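Local structure of acetylxylan esterase (Geobacillus stearothermophilus, 5BN1) at residues G130-N142 against S167-L180. The protein removes acetyl groups from the xylose units of xylan and xylo-oligosaccharides, working as a serine esterase assembled into a donut-shaped octamer. The protein carries 1 engineered substitution. Residues are numbered along the deposited sequence; the frame is centred on the assembly and turned at random.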
# COMPACT_ATOMS: atom_id res chain seq x y z
N GLY A 130 2.52 -44.46 -4.65
CA GLY A 130 1.75 -44.68 -3.52
C GLY A 130 0.86 -43.41 -3.18
O GLY A 130 1.10 -42.38 -3.76
N ILE A 131 -0.09 -43.67 -2.31
CA ILE A 131 -1.06 -42.62 -1.87
C ILE A 131 -1.05 -42.65 -0.41
O ILE A 131 -1.10 -43.67 0.28
CB ILE A 131 -2.44 -42.91 -2.44
CG1 ILE A 131 -2.40 -42.70 -3.95
CG2 ILE A 131 -3.49 -41.98 -1.76
CD1 ILE A 131 -3.69 -43.10 -4.64
N ILE A 132 -1.08 -41.41 0.22
CA ILE A 132 -1.24 -41.29 1.60
C ILE A 132 -2.54 -40.52 1.91
O ILE A 132 -2.71 -39.45 1.39
CB ILE A 132 -0.10 -40.43 2.29
CG1 ILE A 132 1.28 -41.02 1.90
CG2 ILE A 132 -0.26 -40.46 3.78
CD1 ILE A 132 2.19 -40.15 1.15
N LEU A 133 -3.50 -41.18 2.56
CA LEU A 133 -4.77 -40.57 2.89
C LEU A 133 -4.68 -40.16 4.32
O LEU A 133 -4.60 -40.88 5.27
CB LEU A 133 -5.91 -41.65 2.73
CG LEU A 133 -6.16 -41.83 1.26
CD1 LEU A 133 -7.10 -43.03 1.12
CD2 LEU A 133 -6.88 -40.70 0.63
N MET A 134 -4.82 -38.79 4.48
CA MET A 134 -4.93 -38.25 5.80
C MET A 134 -6.35 -37.86 6.10
O MET A 134 -7.03 -37.28 5.30
CB MET A 134 -4.11 -36.93 5.85
CG MET A 134 -2.67 -37.06 5.45
SD MET A 134 -1.66 -35.45 5.42
CE MET A 134 -1.68 -35.12 7.16
N THR A 135 -6.80 -38.19 7.27
CA THR A 135 -8.19 -37.86 7.68
C THR A 135 -8.31 -36.33 7.80
O THR A 135 -7.29 -35.68 8.11
CB THR A 135 -8.66 -38.44 9.01
OG1 THR A 135 -7.84 -38.02 10.13
CG2 THR A 135 -8.52 -39.99 8.98
N PRO A 136 -9.45 -35.78 7.51
CA PRO A 136 -9.75 -34.45 8.11
C PRO A 136 -9.71 -34.58 9.61
O PRO A 136 -9.62 -35.63 10.28
CB PRO A 136 -11.10 -34.15 7.48
CG PRO A 136 -11.84 -35.50 7.53
CD PRO A 136 -10.75 -36.40 7.03
N PHE A 137 -9.91 -33.42 10.30
CA PHE A 137 -9.91 -33.37 11.72
C PHE A 137 -10.72 -32.13 12.18
O PHE A 137 -10.97 -31.24 11.37
CB PHE A 137 -8.44 -33.24 12.30
CG PHE A 137 -7.69 -32.02 11.87
CD1 PHE A 137 -7.92 -30.85 12.57
CD2 PHE A 137 -6.85 -32.02 10.78
CE1 PHE A 137 -7.29 -29.67 12.12
CE2 PHE A 137 -6.24 -30.89 10.33
CZ PHE A 137 -6.49 -29.71 10.98
N TYR A 138 -11.02 -32.17 13.46
CA TYR A 138 -11.69 -31.02 14.12
C TYR A 138 -11.11 -30.96 15.48
O TYR A 138 -11.11 -31.96 16.21
CB TYR A 138 -13.18 -31.14 14.09
CG TYR A 138 -13.96 -29.91 14.52
CD1 TYR A 138 -13.74 -28.71 13.89
CD2 TYR A 138 -14.97 -29.99 15.44
CE1 TYR A 138 -14.47 -27.59 14.19
CE2 TYR A 138 -15.70 -28.84 15.76
CZ TYR A 138 -15.46 -27.68 15.11
OH TYR A 138 -16.27 -26.59 15.44
N ILE A 139 -10.57 -29.77 15.84
CA ILE A 139 -9.84 -29.71 17.09
C ILE A 139 -10.82 -29.44 18.22
O ILE A 139 -11.12 -28.31 18.64
CB ILE A 139 -8.71 -28.63 16.99
CG1 ILE A 139 -7.82 -28.92 15.83
CG2 ILE A 139 -7.94 -28.56 18.35
CD1 ILE A 139 -6.77 -27.85 15.52
N GLU A 140 -11.42 -30.53 18.73
CA GLU A 140 -12.54 -30.49 19.65
C GLU A 140 -12.55 -31.86 20.34
O GLU A 140 -12.61 -32.87 19.60
CB GLU A 140 -13.90 -30.29 18.86
CG GLU A 140 -15.10 -30.50 19.72
CD GLU A 140 -15.10 -29.68 20.97
OE1 GLU A 140 -15.02 -28.40 20.89
OE2 GLU A 140 -15.11 -30.27 22.12
N GLY A 141 -12.36 -31.94 21.64
CA GLY A 141 -12.26 -33.23 22.33
C GLY A 141 -13.57 -33.86 22.68
O GLY A 141 -13.59 -35.08 22.99
N ASN A 142 -14.66 -33.14 22.58
CA ASN A 142 -16.01 -33.73 22.86
C ASN A 142 -16.53 -34.44 21.64
O ASN A 142 -16.95 -33.82 20.67
CB ASN A 142 -16.99 -32.71 23.38
CG ASN A 142 -18.38 -33.29 23.65
OD1 ASN A 142 -18.53 -34.51 23.68
ND2 ASN A 142 -19.37 -32.44 23.74
N SER A 167 -3.69 -47.97 0.64
CA SER A 167 -2.97 -46.67 0.74
C SER A 167 -2.43 -46.54 2.15
O SER A 167 -2.91 -47.09 3.12
CB SER A 167 -4.02 -45.60 0.51
OG SER A 167 -4.52 -45.56 -0.81
N LEU A 168 -1.42 -45.69 2.32
CA LEU A 168 -0.98 -45.34 3.64
C LEU A 168 -2.09 -44.39 4.24
O LEU A 168 -2.89 -43.84 3.54
CB LEU A 168 0.36 -44.57 3.58
CG LEU A 168 1.57 -45.41 3.08
CD1 LEU A 168 2.85 -44.54 3.06
CD2 LEU A 168 1.70 -46.57 3.99
N PHE A 169 -2.05 -44.29 5.52
CA PHE A 169 -3.18 -43.70 6.29
C PHE A 169 -2.70 -42.96 7.50
O PHE A 169 -1.97 -43.50 8.38
CB PHE A 169 -4.16 -44.80 6.72
CG PHE A 169 -5.25 -44.34 7.65
CD1 PHE A 169 -6.21 -43.46 7.12
CD2 PHE A 169 -5.30 -44.61 8.95
CE1 PHE A 169 -7.20 -43.00 7.98
CE2 PHE A 169 -6.30 -44.16 9.85
CZ PHE A 169 -7.28 -43.30 9.30
N VAL A 170 -3.10 -41.65 7.63
CA VAL A 170 -2.80 -40.90 8.80
C VAL A 170 -4.09 -40.45 9.48
O VAL A 170 -4.87 -39.68 8.87
CB VAL A 170 -1.99 -39.63 8.38
CG1 VAL A 170 -1.59 -38.85 9.66
CG2 VAL A 170 -0.80 -39.99 7.54
N ASP A 171 -4.25 -40.84 10.71
CA ASP A 171 -5.38 -40.48 11.53
C ASP A 171 -5.00 -39.14 12.27
O ASP A 171 -4.47 -39.16 13.36
CB ASP A 171 -5.79 -41.54 12.50
CG ASP A 171 -7.04 -41.25 13.19
OD1 ASP A 171 -7.59 -40.04 13.18
OD2 ASP A 171 -7.73 -42.18 13.78
N THR A 172 -5.35 -38.04 11.62
CA THR A 172 -4.97 -36.70 12.20
C THR A 172 -5.82 -36.44 13.37
O THR A 172 -5.47 -35.71 14.28
CB THR A 172 -5.08 -35.62 11.13
OG1 THR A 172 -6.44 -35.57 10.69
CG2 THR A 172 -4.16 -35.84 10.00
N GLN A 173 -7.08 -36.91 13.42
CA GLN A 173 -7.90 -36.73 14.59
C GLN A 173 -7.31 -37.36 15.80
O GLN A 173 -7.30 -36.76 16.83
CB GLN A 173 -9.36 -37.27 14.39
CG GLN A 173 -10.28 -36.85 15.48
CD GLN A 173 -10.51 -35.36 15.55
OE1 GLN A 173 -10.33 -34.73 16.68
NE2 GLN A 173 -10.88 -34.81 14.50
N ALA A 174 -6.85 -38.61 15.69
CA ALA A 174 -6.27 -39.26 16.83
C ALA A 174 -5.02 -38.50 17.31
O ALA A 174 -4.87 -38.44 18.53
CB ALA A 174 -5.82 -40.65 16.43
N ALA A 175 -4.32 -37.89 16.38
CA ALA A 175 -3.08 -37.12 16.74
C ALA A 175 -3.51 -35.91 17.60
O ALA A 175 -2.94 -35.63 18.67
CB ALA A 175 -2.34 -36.73 15.53
N PHE A 176 -4.58 -35.22 17.17
CA PHE A 176 -5.07 -34.10 18.01
C PHE A 176 -5.69 -34.55 19.31
O PHE A 176 -5.60 -33.94 20.33
CB PHE A 176 -6.02 -33.23 17.24
CG PHE A 176 -5.34 -32.27 16.29
CD1 PHE A 176 -4.64 -31.16 16.83
CD2 PHE A 176 -5.41 -32.42 14.95
CE1 PHE A 176 -4.03 -30.32 15.98
CE2 PHE A 176 -4.80 -31.56 14.09
CZ PHE A 176 -4.01 -30.52 14.64
N ASN A 177 -6.45 -35.67 19.27
CA ASN A 177 -7.11 -36.11 20.44
C ASN A 177 -6.13 -36.34 21.61
O ASN A 177 -6.53 -36.05 22.75
CB ASN A 177 -7.83 -37.44 20.15
CG ASN A 177 -9.05 -37.29 19.26
OD1 ASN A 177 -9.51 -36.19 19.04
ND2 ASN A 177 -9.54 -38.42 18.73
N GLU A 178 -4.95 -36.84 21.28
CA GLU A 178 -3.94 -37.07 22.39
C GLU A 178 -3.57 -35.75 23.06
O GLU A 178 -3.59 -35.63 24.29
CB GLU A 178 -2.78 -37.73 21.79
CG GLU A 178 -1.64 -37.92 22.83
CD GLU A 178 -1.95 -38.90 23.99
OE1 GLU A 178 -2.90 -39.80 23.93
OE2 GLU A 178 -1.17 -38.69 25.00
N VAL A 179 -3.40 -34.72 22.26
CA VAL A 179 -3.03 -33.41 22.86
C VAL A 179 -4.20 -32.77 23.63
O VAL A 179 -4.04 -32.01 24.57
CB VAL A 179 -2.44 -32.50 21.77
CG1 VAL A 179 -2.12 -31.12 22.31
CG2 VAL A 179 -1.17 -33.14 21.19
N LEU A 180 -5.41 -33.00 23.10
CA LEU A 180 -6.64 -32.50 23.71
C LEU A 180 -6.95 -33.12 25.07
O LEU A 180 -7.78 -32.59 25.83
CB LEU A 180 -7.78 -32.66 22.71
CG LEU A 180 -7.71 -31.77 21.48
CD1 LEU A 180 -8.70 -32.25 20.43
CD2 LEU A 180 -8.02 -30.32 21.85
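Leu133 and Thr135 donate their backbone N-H groups to Leu168 O and Val170 O, while Ile131 O and Leu133 O accept from Leu168 N and Val170 N, pairing the two strands in parallel. Where the strands end, hydroxyls take over. Thr135 OG1 accepts from Thr172 N (2.9 Å) and donates to Pro136 O, and Thr172 OG1 answers by donating to Thr135 O (2.7 Å) from well above the carbonyl plane. Thr135 manages this because chi1 of 59° sets OG1 between its own N and carbonyl carbon, leaving CG2 against Phe169 CE1 (3.4 Å). A valine here would probably leave Thr172 N without its acceptor at the first turn of helix 172-180. One residue earlier, Asp171 caps that helix, OD1 accepting from Ala174 N.

Apolar side chains pack along both halves of the contact. Branched Ile132 and Val170 meet through their CG2 methyls (3.8 Å), and flexible Met134 bends at chi3 to bring CE to Thr172 CG2. Farther on, Phe176 sits between two partners: its CE2 lies 3.5 Å above the centre of the Phe137 ring, the planes inclined at 39°, while Ile139 CG1 makes a CH-pi contact 4.0 Å from the Phe176 centroid. Leu180 CD2 then reaches Ile139 CG2 (3.9 Å).

Strands 130-134 and 168-170, linked through helix 146-165, form a beta-alpha-beta crossover of the SGNH-hydrolase fold; within it, the loop leaving strand 130-134 carries the Ile139 side chain to about 7 Å from those of Asp191 and His194, the probable charge-relay residues, without touching them.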